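Local atomic coordinates of CD38 molecule (Bos taurus, PDB entry 3KOU), a protein that belongs to the ADP-ribosyl cyclase family of ecto-enzymes and has an alpha/beta fold built round a parallel sheet and tied by disulfides. Residues F157-C162 with A188-P193. Residues are numbered along the deposited sequence; the frame is centred on the assembly and turned at random.
Sequences FAESAC and APNLRP
The carbonyl oxygen of Ala-161 takes a short hydrogen bond from Arg-192, whose NE lies 2.7 Å from that O. Beside it, NH2 of Arg-192 donates to Ser-160 O at 2.9 Å, nearly straight at the hydrogen (169°). Both acceptors lie in the guanidinium plane, but they are met differently: NE stands 29° off the carbonyl plane of Ala-161, whereas NH2 sits well above that of Ser-160. With CG anti to the backbone N (chi1 -177°), the arginine bends at chi3 to bring its guanidinium edge against the carbonyls at the end of helix 145-160; Glu-159 O lies over one face, 3.5 Å above the plane and offset toward the rim. A cationic side chain suits this place, since carbonyls at a helix C-terminus would be expected to carry partial negative charge. The backbone adds a weak bond from Arg-192 N to Ala-158 O at 3.4 Å. Small Ala-158 suits the close approach, its CA 4.9 Å from CA of Leu-191, and the methyl of Ala-161 meets CD1 of Leu-191 at 4.0 Å. The aliphatic CG of Glu-159 rests against Asn-190 O, 3.6 Å away. The contact ties the C-terminal turn of helix 145-160, which also carries Phe-157 of the 2NF pocket, to the loop between helix 182-187 and strand 196-203. Leu-191 also packs on helix 216-227, while the Cys-162–Cys-81 disulfide secures the chain just before strand 164-170.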
ATOM      1  N   PHE A 157       8.100   1.568   1.299  1.00 10.09           N
ATOM      2  CA  PHE A 157       7.312   2.380   2.246  1.00 11.04           C
ATOM      3  C   PHE A 157       7.627   1.977   3.706  1.00  9.66           C
ATOM      4  O   PHE A 157       7.921   2.836   4.576  1.00 11.37           O
ATOM      5  CB  PHE A 157       5.834   2.130   1.893  1.00  9.64           C
ATOM      6  CG  PHE A 157       4.807   2.888   2.708  1.00 10.06           C
ATOM      7  CD1 PHE A 157       4.687   4.265   2.631  1.00 11.13           C
ATOM      8  CD2 PHE A 157       3.870   2.185   3.458  1.00  9.69           C
ATOM      9  CE1 PHE A 157       3.680   4.940   3.344  1.00 11.32           C
ATOM     10  CE2 PHE A 157       2.853   2.845   4.163  1.00  9.36           C
ATOM     11  CZ  PHE A 157       2.752   4.220   4.100  1.00  9.20           C
ATOM     12  N   ALA A 158       7.619   0.672   3.962  1.00  8.72           N
ATOM     13  CA  ALA A 158       7.938   0.160   5.298  1.00  7.94           C
ATOM     14  C   ALA A 158       9.399   0.430   5.697  1.00 11.29           C
ATOM     15  O   ALA A 158       9.694   0.810   6.839  1.00 10.26           O
ATOM     16  CB  ALA A 158       7.610  -1.368   5.382  1.00  7.48           C
ATOM     17  N   GLU A 159      10.325   0.226   4.765  1.00  9.63           N
ATOM     18  CA  GLU A 159      11.750   0.434   5.062  1.00 13.59           C
ATOM     19  C   GLU A 159      12.081   1.899   5.360  1.00 18.70           C
ATOM     20  O   GLU A 159      13.011   2.199   6.120  1.00 15.06           O
ATOM     21  CB  GLU A 159      12.642  -0.092   3.928  1.00 16.04           C
ATOM     22  CG  GLU A 159      12.605  -1.607   3.781  1.00 22.11           C
ATOM     23  CD  GLU A 159      13.243  -2.125   2.492  1.00 29.48           C
ATOM     24  OE1 GLU A 159      13.543  -1.324   1.581  1.00 25.21           O
ATOM     25  OE2 GLU A 159      13.442  -3.354   2.395  1.00 37.63           O
ATOM     26  N   SER A 160      11.313   2.819   4.787  1.00 12.07           N
ATOM     27  CA  SER A 160      11.644   4.228   4.948  1.00 13.67           C
ATOM     28  C   SER A 160      10.964   4.907   6.144  1.00 11.57           C
ATOM     29  O   SER A 160      11.330   6.026   6.511  1.00 16.35           O
ATOM     30  CB  SER A 160      11.407   5.000   3.642  1.00 17.37           C
ATOM     31  OG  SER A 160      10.041   5.021   3.319  1.00 18.96           O
ATOM     32  N   ALA A 161      10.025   4.206   6.776  1.00 11.94           N
ATOM     33  CA  ALA A 161       9.250   4.749   7.898  1.00 15.69           C
ATOM     34  C   ALA A 161      10.167   5.199   9.015  1.00 14.88           C
ATOM     35  O   ALA A 161      11.231   4.617   9.211  1.00 16.46           O
ATOM     36  CB  ALA A 161       8.301   3.705   8.433  1.00 17.45           C
ATOM     37  N   CYS A 162       9.769   6.243   9.730  1.00 14.06           N
ATOM     38  CA  CYS A 162      10.594   6.717  10.829  1.00 16.14           C
ATOM     39  C   CYS A 162       9.790   7.341  11.952  1.00 21.44           C
ATOM     40  O   CYS A 162       8.679   7.856  11.745  1.00 16.39           O
ATOM     41  CB  CYS A 162      11.657   7.692  10.325  1.00 19.01           C
ATOM     42  SG  CYS A 162      10.986   9.023   9.329  1.00 28.09           S
ATOM     43  N   ALA A 188       5.349  -5.153   8.104  1.00 10.16           N
ATOM     44  CA  ALA A 188       5.823  -5.327   9.475  1.00  7.42           C
ATOM     45  C   ALA A 188       7.256  -5.905   9.534  1.00 12.37           C
ATOM     46  O   ALA A 188       8.095  -5.408  10.280  1.00 14.45           O
ATOM     47  CB  ALA A 188       4.814  -6.177  10.289  1.00 14.43           C
ATOM     48  N   PRO A 189       7.543  -6.943   8.736  1.00  9.39           N
ATOM     49  CA  PRO A 189       8.879  -7.558   8.778  1.00 13.06           C
ATOM     50  C   PRO A 189      10.003  -6.696   8.203  1.00 18.01           C
ATOM     51  O   PRO A 189      11.169  -6.979   8.485  1.00 13.91           O
ATOM     52  CB  PRO A 189       8.708  -8.866   7.971  1.00 16.51           C
ATOM     53  CG  PRO A 189       7.234  -9.174   8.039  1.00 13.33           C
ATOM     54  CD  PRO A 189       6.570  -7.783   8.022  1.00 11.16           C
ATOM     55  N   ASN A 190       9.671  -5.662   7.432  1.00  9.79           N
ATOM     56  CA  ASN A 190      10.675  -4.771   6.867  1.00 14.71           C
ATOM     57  C   ASN A 190      10.670  -3.369   7.494  1.00 17.93           C
ATOM     58  O   ASN A 190      11.324  -2.449   7.004  1.00 16.68           O
ATOM     59  CB  ASN A 190      10.502  -4.694   5.343  1.00 16.15           C
ATOM     60  CG  ASN A 190      10.855  -6.006   4.660  1.00 18.75           C
ATOM     61  OD1 ASN A 190       9.989  -6.702   4.098  1.00 16.87           O
ATOM     62  ND2 ASN A 190      12.130  -6.368   4.724  1.00 13.24           N
ATOM     63  N   LEU A 191       9.945  -3.214   8.593  1.00 13.21           N
ATOM     64  CA  LEU A 191       9.887  -1.924   9.264  1.00 18.18           C
ATOM     65  C   LEU A 191      11.277  -1.505   9.730  1.00 18.44           C
ATOM     66  O   LEU A 191      12.001  -2.291  10.348  1.00 16.72           O
ATOM     67  CB  LEU A 191       8.929  -2.003  10.452  1.00 18.43           C
ATOM     68  CG  LEU A 191       8.120  -0.788  10.878  1.00 27.04           C
ATOM     69  CD1 LEU A 191       7.579   0.004   9.679  1.00 12.36           C
ATOM     70  CD2 LEU A 191       6.995  -1.289  11.760  1.00 24.21           C
ATOM     71  N   ARG A 192      11.665  -0.268   9.419  1.00 21.58           N
ATOM     72  CA  ARG A 192      12.939   0.253   9.891  1.00 18.43           C
ATOM     73  C   ARG A 192      13.074   0.024  11.391  1.00 17.90           C
ATOM     74  O   ARG A 192      12.149   0.318  12.146  1.00 16.95           O
ATOM     75  CB  ARG A 192      13.043   1.765   9.641  1.00 20.81           C
ATOM     76  CG  ARG A 192      14.407   2.318  10.070  1.00 22.20           C
ATOM     77  CD  ARG A 192      14.423   3.823  10.215  1.00 20.12           C
ATOM     78  NE  ARG A 192      13.937   4.509   9.015  1.00 20.30           N
ATOM     79  CZ  ARG A 192      14.717   4.966   8.043  1.00 13.65           C
ATOM     80  NH1 ARG A 192      16.041   4.817   8.112  1.00 15.45           N
ATOM     81  NH2 ARG A 192      14.169   5.578   6.999  1.00 16.10           N
ATOM     82  N   PRO A 193      14.237  -0.463  11.840  1.00 21.06           N
ATOM     83  CA  PRO A 193      14.360  -0.683  13.287  1.00 23.23           C
ATOM     84  C   PRO A 193      14.300   0.587  14.143  1.00 25.54           C
ATOM     85  O   PRO A 193      14.717   1.672  13.725  1.00 20.60           O
ATOM     86  CB  PRO A 193      15.726  -1.356  13.430  1.00 18.89           C
ATOM     87  CG  PRO A 193      15.969  -2.005  12.128  1.00 25.17           C
ATOM     88  CD  PRO A 193      15.346  -1.075  11.094  1.00 29.46           C
TER